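Local coordinates for protein serine protease inhibitor 4, isoform B (Drosophila melanogaster, PDB 4P0F) that belongs to the serpin family and probably inhibits serine- and cysteine-type endopeptidases, captured here after cleavage, at residues 230-235 with 322-327; 272-277 with 358-363. All coordinates share one frame; numbering follows the deposited sequence.

Interaction 1: residues 230-235 with 322-327; sequences LSMLIV and IEVNEE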
loop_
_atom_site.group_PDB
_atom_site.type_symbol
_atom_site.label_atom_id
_atom_site.label_comp_id
_atom_site.label_asym_id
_atom_site.label_seq_id
_atom_site.Cartn_x
_atom_site.Cartn_y
_atom_site.Cartn_z
ATOM N N LEU A 230 -12.226 10.521 1.050
ATOM C CA LEU A 230 -10.841 10.228 1.404
ATOM C C LEU A 230 -10.261 11.328 2.281
ATOM O O LEU A 230 -10.624 12.489 2.133
ATOM C CB LEU A 230 -9.998 10.081 0.142
ATOM C CG LEU A 230 -10.409 8.913 -0.748
ATOM C CD1 LEU A 230 -9.934 9.116 -2.170
ATOM C CD2 LEU A 230 -9.844 7.634 -0.166
ATOM N N SER A 231 -9.361 10.952 3.178
ATOM C CA SER A 231 -8.650 11.910 4.016
ATOM C C SER A 231 -7.267 11.378 4.383
ATOM O O SER A 231 -7.000 10.173 4.289
ATOM C CB SER A 231 -9.445 12.241 5.287
ATOM O OG SER A 231 -9.477 11.153 6.198
ATOM N N MET A 232 -6.395 12.300 4.792
ATOM C CA MET A 232 -5.082 11.959 5.320
ATOM C C MET A 232 -5.119 12.080 6.825
ATOM O O MET A 232 -5.286 13.166 7.374
ATOM C CB MET A 232 -3.981 12.869 4.757
ATOM C CG MET A 232 -2.589 12.517 5.292
ATOM S SD MET A 232 -1.232 13.488 4.587
ATOM C CE MET A 232 -1.247 12.945 2.910
ATOM N N LEU A 233 -4.941 10.944 7.477
ATOM C CA LEU A 233 -4.857 10.864 8.922
ATOM C C LEU A 233 -3.409 10.977 9.334
ATOM O O LEU A 233 -2.567 10.256 8.812
ATOM C CB LEU A 233 -5.438 9.537 9.410
ATOM C CG LEU A 233 -5.300 9.241 10.904
ATOM C CD1 LEU A 233 -6.233 10.125 11.715
ATOM C CD2 LEU A 233 -5.574 7.762 11.143
ATOM N N ILE A 234 -3.123 11.909 10.239
ATOM C CA ILE A 234 -1.782 12.072 10.795
ATOM C C ILE A 234 -1.842 11.715 12.271
ATOM O O ILE A 234 -2.691 12.236 12.983
ATOM C CB ILE A 234 -1.269 13.520 10.631
ATOM C CG1 ILE A 234 -1.299 13.931 9.155
ATOM C CG2 ILE A 234 0.139 13.657 11.175
ATOM C CD1 ILE A 234 -1.267 15.417 8.940
ATOM N N VAL A 235 -0.965 10.819 12.719
ATOM C CA VAL A 235 -0.878 10.484 14.136
ATOM C C VAL A 235 0.500 10.892 14.617
ATOM O O VAL A 235 1.517 10.392 14.153
ATOM C CB VAL A 235 -1.132 8.996 14.408
ATOM C CG1 VAL A 235 -1.342 8.778 15.894
ATOM C CG2 VAL A 235 -2.342 8.517 13.620
ATOM N N ILE A 322 4.805 9.062 -2.575
ATOM C CA ILE A 322 3.836 10.046 -2.115
ATOM C C ILE A 322 4.480 11.434 -2.125
ATOM O O ILE A 322 5.669 11.575 -1.850
ATOM C CB ILE A 322 3.301 9.705 -0.698
ATOM C CG1 ILE A 322 2.175 10.668 -0.299
ATOM C CG2 ILE A 322 4.417 9.733 0.329
ATOM C CD1 ILE A 322 1.318 10.147 0.874
ATOM N N GLU A 323 3.696 12.438 -2.502
ATOM C CA GLU A 323 4.093 13.842 -2.372
ATOM C C GLU A 323 2.945 14.575 -1.716
ATOM O O GLU A 323 1.792 14.397 -2.096
ATOM C CB GLU A 323 4.438 14.468 -3.731
ATOM C CG GLU A 323 3.242 14.675 -4.664
ATOM C CD GLU A 323 2.445 15.950 -4.372
ATOM O OE1 GLU A 323 2.931 16.813 -3.612
ATOM O OE2 GLU A 323 1.318 16.075 -4.897
ATOM N N VAL A 324 3.277 15.388 -0.717
ATOM C CA VAL A 324 2.310 16.170 0.030
ATOM C C VAL A 324 2.712 17.644 -0.057
ATOM O O VAL A 324 3.820 18.000 0.330
ATOM C CB VAL A 324 2.263 15.729 1.499
ATOM C CG1 VAL A 324 1.304 16.611 2.317
ATOM C CG2 VAL A 324 1.863 14.271 1.588
ATOM N N ASN A 325 1.822 18.484 -0.576
ATOM C CA ASN A 325 2.115 19.914 -0.711
ATOM C C ASN A 325 0.886 20.769 -0.443
ATOM O O ASN A 325 -0.101 20.298 0.118
ATOM C CB ASN A 325 2.699 20.215 -2.099
ATOM C CG ASN A 325 1.710 19.996 -3.232
ATOM O OD1 ASN A 325 0.525 19.763 -3.017
ATOM N ND2 ASN A 325 2.210 20.072 -4.465
ATOM N N GLU A 326 0.949 22.040 -0.825
ATOM C CA GLU A 326 -0.075 22.976 -0.415
ATOM C C GLU A 326 -1.419 22.700 -1.074
ATOM O O GLU A 326 -2.464 23.064 -0.530
ATOM C CB GLU A 326 0.372 24.408 -0.729
ATOM C CG GLU A 326 1.504 24.933 0.156
ATOM C CD GLU A 326 2.903 24.583 -0.352
ATOM O OE1 GLU A 326 3.038 23.748 -1.272
ATOM O OE2 GLU A 326 3.871 25.172 0.180
ATOM N N GLU A 327 -1.390 22.079 -2.252
ATOM C CA GLU A 327 -2.604 21.836 -3.026
ATOM C C GLU A 327 -3.305 20.529 -2.646
ATOM O O GLU A 327 -4.522 20.419 -2.754
ATOM C CB GLU A 327 -2.283 21.812 -4.530
ATOM C CG GLU A 327 -1.945 23.172 -5.123
ATOM C CD GLU A 327 -0.633 23.761 -4.612
ATOM O OE1 GLU A 327 0.356 23.007 -4.478
ATOM O OE2 GLU A 327 -0.593 24.987 -4.350
#

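Interaction 2: residues 272-277 with 358-363; sequences PRFKAE and HPFTYV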
loop_
_atom_site.group_PDB
_atom_site.type_symbol
_atom_site.label_atom_id
_atom_site.label_comp_id
_atom_site.label_asym_id
_atom_site.label_seq_id
_atom_site.Cartn_x
_atom_site.Cartn_y
_atom_site.Cartn_z
ATOM N N PRO A 272 4.928 19.457 7.205
ATOM C CA PRO A 272 5.993 19.580 6.201
ATOM C C PRO A 272 5.486 19.332 4.790
ATOM O O PRO A 272 4.607 18.494 4.577
ATOM C CB PRO A 272 7.005 18.493 6.599
ATOM C CG PRO A 272 6.609 18.047 7.978
ATOM C CD PRO A 272 5.146 18.310 8.105
ATOM N N ARG A 273 6.040 20.076 3.841
ATOM C CA ARG A 273 5.887 19.787 2.431
ATOM C C ARG A 273 6.927 18.712 2.107
ATOM O O ARG A 273 8.122 19.003 2.049
ATOM C CB ARG A 273 6.089 21.062 1.594
ATOM C CG ARG A 273 5.803 20.916 0.102
ATOM C CD ARG A 273 5.894 22.273 -0.634
ATOM N NE ARG A 273 7.259 22.775 -0.670
ATOM C CZ ARG A 273 7.613 24.056 -0.624
ATOM N NH1 ARG A 273 6.706 25.031 -0.505
ATOM N NH2 ARG A 273 8.900 24.362 -0.682
ATOM N N PHE A 274 6.485 17.471 1.933
ATOM C CA PHE A 274 7.433 16.363 1.828
ATOM C C PHE A 274 7.062 15.368 0.753
ATOM O O PHE A 274 5.937 15.343 0.257
ATOM C CB PHE A 274 7.558 15.646 3.186
ATOM C CG PHE A 274 6.398 14.731 3.524
ATOM C CD1 PHE A 274 5.275 15.213 4.173
ATOM C CD2 PHE A 274 6.459 13.377 3.224
ATOM C CE1 PHE A 274 4.217 14.367 4.500
ATOM C CE2 PHE A 274 5.408 12.530 3.539
ATOM C CZ PHE A 274 4.286 13.020 4.179
ATOM N N LYS A 275 8.040 14.558 0.378
ATOM C CA LYS A 275 7.793 13.453 -0.536
ATOM C C LYS A 275 8.580 12.260 -0.033
ATOM O O LYS A 275 9.558 12.412 0.698
ATOM C CB LYS A 275 8.174 13.827 -1.967
ATOM C CG LYS A 275 9.652 13.844 -2.264
ATOM C CD LYS A 275 9.897 14.237 -3.721
ATOM C CE LYS A 275 11.378 14.308 -4.043
ATOM N NZ LYS A 275 11.637 14.940 -5.370
ATOM N N ALA A 276 8.130 11.065 -0.396
ATOM C CA ALA A 276 8.834 9.855 -0.016
ATOM C C ALA A 276 8.651 8.802 -1.099
ATOM O O ALA A 276 7.634 8.780 -1.786
ATOM C CB ALA A 276 8.340 9.352 1.331
ATOM N N GLU A 277 9.666 7.961 -1.266
ATOM C CA GLU A 277 9.609 6.837 -2.195
ATOM C C GLU A 277 10.167 5.635 -1.462
ATOM O O GLU A 277 11.145 5.766 -0.725
ATOM C CB GLU A 277 10.415 7.111 -3.460
ATOM C CG GLU A 277 10.350 8.543 -3.949
ATOM C CD GLU A 277 11.009 8.726 -5.305
ATOM O OE1 GLU A 277 11.175 7.720 -6.029
ATOM O OE2 GLU A 277 11.363 9.876 -5.641
ATOM N N HIS A 358 8.143 16.737 14.078
ATOM C CA HIS A 358 8.987 15.636 14.513
ATOM C C HIS A 358 8.322 14.373 13.978
ATOM O O HIS A 358 7.237 14.466 13.405
ATOM C CB HIS A 358 9.174 15.646 16.040
ATOM C CG HIS A 358 7.906 15.502 16.823
ATOM N ND1 HIS A 358 7.289 16.566 17.448
ATOM C CD2 HIS A 358 7.158 14.414 17.116
ATOM C CE1 HIS A 358 6.210 16.138 18.078
ATOM N NE2 HIS A 358 6.108 14.836 17.893
ATOM N N PRO A 359 8.977 13.204 14.106
ATOM C CA PRO A 359 8.479 12.040 13.357
ATOM C C PRO A 359 7.031 11.646 13.646
ATOM O O PRO A 359 6.575 11.684 14.797
ATOM C CB PRO A 359 9.445 10.928 13.780
ATOM C CG PRO A 359 10.725 11.655 14.008
ATOM C CD PRO A 359 10.308 12.939 14.685
ATOM N N PHE A 360 6.320 11.273 12.584
ATOM C CA PHE A 360 4.908 10.936 12.670
ATOM C C PHE A 360 4.538 9.840 11.686
ATOM O O PHE A 360 5.319 9.490 10.787
ATOM C CB PHE A 360 4.028 12.177 12.441
ATOM C CG PHE A 360 4.205 12.837 11.090
ATOM C CD1 PHE A 360 3.444 12.443 9.995
ATOM C CD2 PHE A 360 5.105 13.876 10.931
ATOM C CE1 PHE A 360 3.600 13.065 8.768
ATOM C CE2 PHE A 360 5.262 14.496 9.709
ATOM C CZ PHE A 360 4.507 14.087 8.627
ATOM N N THR A 361 3.360 9.258 11.893
ATOM C CA THR A 361 2.838 8.260 10.979
ATOM C C THR A 361 1.586 8.837 10.328
ATOM O O THR A 361 0.957 9.762 10.853
ATOM C CB THR A 361 2.558 6.908 11.697
ATOM O OG1 THR A 361 2.070 5.949 10.749
ATOM C CG2 THR A 361 1.556 7.068 12.771
ATOM N N TYR A 362 1.262 8.338 9.144
ATOM C CA TYR A 362 0.123 8.853 8.403
ATOM C C TYR A 362 -0.539 7.730 7.608
ATOM O O TYR A 362 0.087 6.717 7.274
ATOM C CB TYR A 362 0.540 10.009 7.474
ATOM C CG TYR A 362 1.534 9.606 6.415
ATOM C CD1 TYR A 362 1.105 9.037 5.224
ATOM C CD2 TYR A 362 2.897 9.755 6.618
ATOM C CE1 TYR A 362 2.003 8.648 4.257
ATOM C CE2 TYR A 362 3.809 9.364 5.651
ATOM C CZ TYR A 362 3.353 8.809 4.474
ATOM O OH TYR A 362 4.252 8.405 3.513
ATOM N N VAL A 363 -1.821 7.923 7.337
ATOM C CA VAL A 363 -2.643 6.971 6.609
ATOM C C VAL A 363 -3.557 7.731 5.666
ATOM O O VAL A 363 -4.183 8.710 6.058
ATOM C CB VAL A 363 -3.508 6.115 7.554
ATOM C CG1 VAL A 363 -4.142 4.945 6.783
ATOM C CG2 VAL A 363 -2.690 5.606 8.722
#

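Interaction 1: residues 230-235 with 322-327
Met232 and Val324 meet where two beta-sheets of the serpin body pack together, their CA atoms 10.0 Å apart, a spacing that side chains rather than peptide groups must bridge. Segment 230-235 is all extended strand, with backbone hydrogen bonds to strand 218-224 on one flank and to strand 360-366 on the other. Segment 322-327 is strand as far as Val324 and then turns away, so the contact uses the last residues of strand 311-324.

Met232 is the one residue of 230-235 that reaches the other segment. Its chain runs out straight, CG anti to the backbone N (chi1 -180°) and chi2 also extended, then bends at chi3 to present the terminal methyl. That CE lies 3.6 Å from Val324 CG2, the methyl branch beside the backbone N, and 4.3 Å from Ile322 CD1. An unbranched, flexible thioether suits the long reach, while the beta-branched valine and isoleucine suit a strand and offer methyl groups toward the other layer. Thr329, on the strand that in cleaved serpins is the inserted reactive-centre loop, also touches all three residues.

Beyond Val324 the chemistry becomes polar. Asn325 forms an Asx turn: its OD1 accepts from Glu327 N at 3.1 Å, with a bent N-H...O angle of 137° and the donor above the carbonyl plane; Gly328 N is a second partner. OE2 of the buried Glu326 takes a salt bridge from Arg273 and a hydrogen bond with Thr184. This corner corresponds to the region called the breach in serpins.

The interlayer contact itself buries a mere 90 Å² and is wholly apolar. Such a contact would be expected to hold by van der Waals packing and exclusion of water, while the backbone hydrogen bonds run within each layer.

Interaction 2: residues 272-277 with 358-363
Phe274 meets both Phe360 and Tyr362 in the hydrophobic layer where two beta-sheets of the serpin fold pack face against face. Together with Pro272, these rings make up the tight part of the contact. Phe274 CZ lies 4.0 Å from Tyr362 CE2, the two rings oblique with planes at 56° and centroids 5.7 Å apart. Phe274 CE1 lies 4.1 Å from Phe360 CZ, near the plane of the Phe360 ring at its edge. Pro272 and Phe360 approach each other from opposite directions, Pro272 CD 4.1 Å from Phe360 CE2, and Leu380 touches the proline as well. All three aromatic residues carry CG between the backbone N and the carbonyl carbon (chi1 about 60° to 77°), which lays each ring over its own backbone. Large flat rings suit this wide gap, and Ile234, Leu236 and Val377 add aliphatic packing around Phe360.

The other face of segment 272-277 is a different environment. Arg273, Lys275 and Glu277 are exposed; the Lys275 side chain starts away from segment 358-363, and Arg273 also touches Thr184 and Asn325. Long charged chains fit such a surface.

Two of the rings also have a carbonyl oxygen of their own segment in plane at the edge: His358 O for Phe360, and Pro272 O for Phe274, 3.4 Å from Phe274 CD1.

In the fold
From the N terminus the chain lays down residues 230-235, then 272-277, then 322-327 and finally 358-363. Interaction 1 closes a loop of 86 intervening residues and interaction 2 one of 80; because the segments alternate, the two loops cross rather than nest. Strands 230-237 and 360-366 are neighbours in one layer, linked by the backbone hydrogen bond from Leu233 N to Val363 O (2.8 Å). Strands 263-281 and 311-324 are neighbours in the other, with a backbone hydrogen bond from Val324 N to Phe274 O, also 2.8 Å. Each interaction thus ties one strand of each pair across the interlayer, and their centres lie about 8 Å apart, both contacts buried.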